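Local atomic coordinates of polyguluronate lyase (Corynebacterium sp., PDB entry 1UAI), a protein that probably cleaves alginate as a lyase, acting on the poly(alpha-L-guluronate) portions of the polymer. Residues A116-H119 and D124-V127; L135-G140 and I169-N174. All blocks are in the same frame, centred on the assembly; numbering follows the deposited sequence.

Contact 1 of 2, residues A116-H119 and D124-V127; sequences AQIH and DVTV
Ile118 faces two residues of the partner strand at once, Val125 and Thr126, and this classic beta bulge sets the contact apart. Its carbonyl oxygen takes two backbone bonds. Val125 N gives the stronger one to Ile118 O, at 2.8 Å. Thr126 N reaches the same Ile118 O only weakly, at 3.5 Å. The return bond is regular: Ile118 N donates to Thr126 O at 3.0 Å. Val125 makes the extra residue possible by folding its backbone to a psi of -50°.

The bulge also sets the side chains. Ile118 and Thr126 share one face of the sheet, and Val125, whose CB points toward strand 116-119, packs against Ile118 beside them. Ile118 CG2 meets Val125 CB at 3.9 Å, the two side chains crossing at a slant. Ile118 and Thr126 run side by side, with Ile118 CD1 3.9 Å from Thr126 CG2. Thr126 keeps OG1 anti to its backbone N (chi1 174°), which leaves CG2 for this packing and lets OG1 bond Thr138 O. All three side chains also touch Ile169 of strand 168-173.

Gln117, His119, Asp124 and Val127 occupy the other face. There the His119 ring lies with one face over the backbone of Asp124. Asp124 N stands 3.4 Å above the ring plane, offset toward the rim, but makes no hydrogen bond to His119 NE2. The ring of Tyr189 also meets His119.

Four residues connect the two strands, which run antiparallel at 153°. The arrangement is a beta hairpin with a classic bulge near its turn, set in one sheet of the jelly-roll beta-sandwich.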
loop_
_atom_site.group_PDB
_atom_site.type_symbol
_atom_site.label_atom_id
_atom_site.label_comp_id
_atom_site.label_asym_id
_atom_site.label_seq_id
_atom_site.Cartn_x
_atom_site.Cartn_y
_atom_site.Cartn_z
ATOM N N ALA A 116 -3.428 -0.220 -0.799
ATOM C CA ALA A 116 -3.446 -1.118 0.346
ATOM C C ALA A 116 -3.711 -2.517 -0.158
ATOM O O ALA A 116 -4.387 -2.699 -1.174
ATOM C CB ALA A 116 -4.528 -0.705 1.337
ATOM N N GLN A 117 -3.181 -3.514 0.535
ATOM C CA GLN A 117 -3.422 -4.874 0.101
ATOM C C GLN A 117 -3.227 -5.961 1.133
ATOM O O GLN A 117 -2.731 -5.733 2.240
ATOM C CB GLN A 117 -2.563 -5.212 -1.136
ATOM C CG GLN A 117 -1.180 -4.552 -1.218
ATOM C CD GLN A 117 -0.296 -5.125 -2.335
ATOM O OE1 GLN A 117 0.724 -4.536 -2.701
ATOM N NE2 GLN A 117 -0.678 -6.282 -2.865
ATOM N N ILE A 118 -3.712 -7.139 0.756
ATOM C CA ILE A 118 -3.503 -8.363 1.507
ATOM C C ILE A 118 -2.735 -9.133 0.443
ATOM O O ILE A 118 -3.167 -9.217 -0.712
ATOM C CB ILE A 118 -4.789 -9.147 1.843
ATOM C CG1 ILE A 118 -5.581 -8.416 2.928
ATOM C CG2 ILE A 118 -4.417 -10.560 2.322
ATOM C CD1 ILE A 118 -6.879 -9.098 3.293
ATOM N N HIS A 119 -1.582 -9.658 0.827
ATOM C CA HIS A 119 -0.724 -10.399 -0.085
ATOM C C HIS A 119 -0.363 -11.691 0.638
ATOM O O HIS A 119 -0.395 -11.735 1.867
ATOM C CB HIS A 119 0.537 -9.563 -0.344
ATOM C CG HIS A 119 1.314 -9.969 -1.558
ATOM N ND1 HIS A 119 2.032 -11.144 -1.632
ATOM C CD2 HIS A 119 1.501 -9.337 -2.741
ATOM C CE1 HIS A 119 2.630 -11.216 -2.808
ATOM N NE2 HIS A 119 2.325 -10.134 -3.499
ATOM N N ASP A 124 -0.723 -11.081 -4.794
ATOM C CA ASP A 124 -1.713 -10.237 -4.141
ATOM C C ASP A 124 -3.040 -10.987 -4.074
ATOM O O ASP A 124 -3.413 -11.696 -5.011
ATOM C CB ASP A 124 -1.870 -8.903 -4.887
ATOM C CG ASP A 124 -2.274 -9.079 -6.336
ATOM O OD1 ASP A 124 -1.659 -9.909 -7.035
ATOM O OD2 ASP A 124 -3.201 -8.371 -6.782
ATOM N N VAL A 125 -3.739 -10.838 -2.955
ATOM C CA VAL A 125 -5.014 -11.514 -2.742
ATOM C C VAL A 125 -6.178 -10.578 -3.059
ATOM O O VAL A 125 -7.094 -10.938 -3.796
ATOM C CB VAL A 125 -5.108 -12.014 -1.283
ATOM C CG1 VAL A 125 -6.431 -12.727 -1.051
ATOM C CG2 VAL A 125 -3.942 -12.950 -0.989
ATOM N N THR A 126 -6.133 -9.380 -2.490
ATOM C CA THR A 126 -7.151 -8.363 -2.722
ATOM C C THR A 126 -6.518 -7.031 -2.349
ATOM O O THR A 126 -5.815 -6.933 -1.342
ATOM C CB THR A 126 -8.427 -8.614 -1.876
ATOM O OG1 THR A 126 -9.326 -7.510 -2.033
ATOM C CG2 THR A 126 -8.088 -8.791 -0.406
ATOM N N VAL A 127 -6.744 -6.016 -3.177
ATOM C CA VAL A 127 -6.159 -4.703 -2.936
ATOM C C VAL A 127 -7.132 -3.577 -3.277
ATOM O O VAL A 127 -8.141 -3.795 -3.952
ATOM C CB VAL A 127 -4.869 -4.496 -3.800
ATOM C CG1 VAL A 127 -4.042 -5.770 -3.837
ATOM C CG2 VAL A 127 -5.239 -4.072 -5.215
#

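Contact 2 of 2, residues L135-G140 and I169-N174; sequences LYITKG and IKVYYN
Ile137 and Val171 form the tight part of this contact, slipping past each other in opposite directions. Their CA atoms are 7.7 Å apart, so side chains alone bridge the gap. Ile137 CD1 comes to 3.7 Å from Val171 CG1. Ile137 CG2 adds a second touch to the same Val171 CG1 at 3.8 Å. With chi1 of Ile137 at -63°, CG2 is anti to the backbone N and CG1 lies beside that N, and both branches reach the valine. Both residues are buried.

The other pair meets over less surface, and Tyr173 is partly exposed. Leu135 touches the Tyr173 ring with a single methyl, CD2, which lies 3.6 Å from Tyr173 CE1. The approach is oblique to the ring. Tyr172, between the two contacting residues of its strand, turns away from this interface and lies against Lys161 in a cation-pi contact. No hydrogen bond joins the two segments.

The contact links two layers of the sandwich, strand 134-139 in one sheet and strand 168-173 in the other. Phe128 of strand 124-131 touches both Ile137 and Val171. Val148 of strand 144-149 packs on Ile137 and Tyr173, while Thr179 of strand 176-182 meets Ile137.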
loop_
_atom_site.group_PDB
_atom_site.type_symbol
_atom_site.label_atom_id
_atom_site.label_comp_id
_atom_site.label_asym_id
_atom_site.label_seq_id
_atom_site.Cartn_x
_atom_site.Cartn_y
_atom_site.Cartn_z
ATOM N N LEU A 135 -12.397 3.571 -8.152
ATOM C CA LEU A 135 -11.727 2.831 -7.093
ATOM C C LEU A 135 -12.339 1.438 -7.012
ATOM O O LEU A 135 -13.560 1.293 -6.918
ATOM C CB LEU A 135 -11.907 3.553 -5.756
ATOM C CG LEU A 135 -11.331 2.857 -4.522
ATOM C CD1 LEU A 135 -9.824 2.689 -4.669
ATOM C CD2 LEU A 135 -11.666 3.672 -3.287
ATOM N N TYR A 136 -11.483 0.422 -7.046
ATOM C CA TYR A 136 -11.919 -0.969 -6.996
ATOM C C TYR A 136 -11.301 -1.746 -5.854
ATOM O O TYR A 136 -10.244 -1.384 -5.332
ATOM C CB TYR A 136 -11.481 -1.717 -8.254
ATOM C CG TYR A 136 -11.967 -1.159 -9.557
ATOM C CD1 TYR A 136 -13.147 -1.616 -10.133
ATOM C CD2 TYR A 136 -11.231 -0.190 -10.236
ATOM C CE1 TYR A 136 -13.581 -1.129 -11.358
ATOM C CE2 TYR A 136 -11.657 0.306 -11.458
ATOM C CZ TYR A 136 -12.830 -0.168 -12.015
ATOM O OH TYR A 136 -13.244 0.314 -13.237
ATOM N N ILE A 137 -11.986 -2.824 -5.487
ATOM C CA ILE A 137 -11.464 -3.784 -4.528
ATOM C C ILE A 137 -11.252 -4.955 -5.485
ATOM O O ILE A 137 -12.192 -5.411 -6.148
ATOM C CB ILE A 137 -12.471 -4.210 -3.446
ATOM C CG1 ILE A 137 -12.867 -3.006 -2.590
ATOM C CG2 ILE A 137 -11.853 -5.319 -2.586
ATOM C CD1 ILE A 137 -11.706 -2.276 -1.982
ATOM N N THR A 138 -10.015 -5.419 -5.584
ATOM C CA THR A 138 -9.685 -6.502 -6.494
ATOM C C THR A 138 -9.818 -7.873 -5.848
ATOM O O THR A 138 -10.041 -7.992 -4.645
ATOM C CB THR A 138 -8.241 -6.360 -6.987
ATOM O OG1 THR A 138 -7.351 -6.596 -5.890
ATOM C CG2 THR A 138 -7.996 -4.957 -7.535
ATOM N N LYS A 139 -9.696 -8.905 -6.675
ATOM C CA LYS A 139 -9.734 -10.287 -6.219
ATOM C C LYS A 139 -8.768 -11.028 -7.126
ATOM O O LYS A 139 -9.075 -11.294 -8.289
ATOM C CB LYS A 139 -11.132 -10.900 -6.346
ATOM C CG LYS A 139 -11.187 -12.345 -5.860
ATOM C CD LYS A 139 -12.563 -12.961 -6.053
ATOM C CE LYS A 139 -12.586 -14.410 -5.591
ATOM N NZ LYS A 139 -11.621 -15.256 -6.349
ATOM N N GLY A 140 -7.592 -11.344 -6.600
ATOM C CA GLY A 140 -6.606 -12.033 -7.409
ATOM C C GLY A 140 -6.285 -11.201 -8.639
ATOM O O GLY A 140 -6.061 -9.994 -8.539
ATOM N N ILE A 169 -12.628 -12.910 3.597
ATOM C CA ILE A 169 -12.060 -11.575 3.706
ATOM C C ILE A 169 -13.196 -10.578 3.481
ATOM O O ILE A 169 -13.816 -10.571 2.418
ATOM C CB ILE A 169 -10.980 -11.311 2.633
ATOM C CG1 ILE A 169 -9.840 -12.326 2.759
ATOM C CG2 ILE A 169 -10.452 -9.885 2.779
ATOM C CD1 ILE A 169 -8.820 -12.239 1.632
ATOM N N LYS A 170 -13.479 -9.761 4.488
ATOM C CA LYS A 170 -14.513 -8.737 4.388
ATOM C C LYS A 170 -13.773 -7.426 4.142
ATOM O O LYS A 170 -12.871 -7.077 4.902
ATOM C CB LYS A 170 -15.300 -8.642 5.694
ATOM C CG LYS A 170 -16.062 -9.899 6.074
ATOM C CD LYS A 170 -17.275 -10.101 5.191
ATOM C CE LYS A 170 -18.151 -11.229 5.708
ATOM N NZ LYS A 170 -19.424 -11.322 4.941
ATOM N N VAL A 171 -14.149 -6.710 3.086
ATOM C CA VAL A 171 -13.491 -5.451 2.748
ATOM C C VAL A 171 -14.484 -4.298 2.847
ATOM O O VAL A 171 -15.549 -4.332 2.229
ATOM C CB VAL A 171 -12.898 -5.503 1.325
ATOM C CG1 VAL A 171 -11.985 -4.311 1.102
ATOM C CG2 VAL A 171 -12.139 -6.807 1.126
ATOM N N TYR A 172 -14.118 -3.280 3.621
ATOM C CA TYR A 172 -14.972 -2.119 3.860
ATOM C C TYR A 172 -14.388 -0.813 3.334
ATOM O O TYR A 172 -13.170 -0.634 3.289
ATOM C CB TYR A 172 -15.205 -1.950 5.365
ATOM C CG TYR A 172 -15.799 -3.155 6.048
ATOM C CD1 TYR A 172 -17.163 -3.226 6.315
ATOM C CD2 TYR A 172 -14.995 -4.230 6.425
ATOM C CE1 TYR A 172 -17.717 -4.339 6.940
ATOM C CE2 TYR A 172 -15.537 -5.348 7.050
ATOM C CZ TYR A 172 -16.898 -5.395 7.304
ATOM O OH TYR A 172 -17.446 -6.502 7.909
ATOM N N TYR A 173 -15.282 0.099 2.964
ATOM C CA TYR A 173 -14.931 1.430 2.475
ATOM C C TYR A 173 -15.857 2.374 3.238
ATOM O O TYR A 173 -17.083 2.291 3.112
ATOM C CB TYR A 173 -15.186 1.529 0.973
ATOM C CG TYR A 173 -15.059 2.921 0.393
ATOM C CD1 TYR A 173 -13.812 3.483 0.118
ATOM C CD2 TYR A 173 -16.198 3.658 0.072
ATOM C CE1 TYR A 173 -13.708 4.746 -0.474
ATOM C CE2 TYR A 173 -16.106 4.913 -0.516
ATOM C CZ TYR A 173 -14.861 5.450 -0.791
ATOM O OH TYR A 173 -14.775 6.676 -1.413
ATOM N N ASN A 174 -15.263 3.255 4.035
ATOM C CA ASN A 174 -16.012 4.192 4.861
ATOM C C ASN A 174 -17.116 3.503 5.662
ATOM O O ASN A 174 -18.246 3.988 5.751
ATOM C CB ASN A 174 -16.578 5.338 4.015
ATOM C CG ASN A 174 -15.494 6.287 3.541
ATOM O OD1 ASN A 174 -14.430 6.380 4.158
ATOM N ND2 ASN A 174 -15.760 7.006 2.457
#

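Overall arrangement
Both contacts are largely buried, and their centres lie about 9 Å apart. Contact 1 is nearer the centre of the chain. Contact 2 is farther out and includes a partly exposed tyrosine. Their chemistry follows their place in the fold. Contact 1 is made within one sheet, by backbone bonds and side chains of adjacent strands. Contact 2 runs between sheets and is wholly apolar. Strands 124-131 and 134-139 are sheet neighbours and join the two: Thr138 OG1 probably accepts a bond from Val127 N. Across the sandwich, Val125 CG1 packs on Ile169 CD1 at 3.6 Å, so strand 168-173, which forms one side of contact 2, also packs against contact 1.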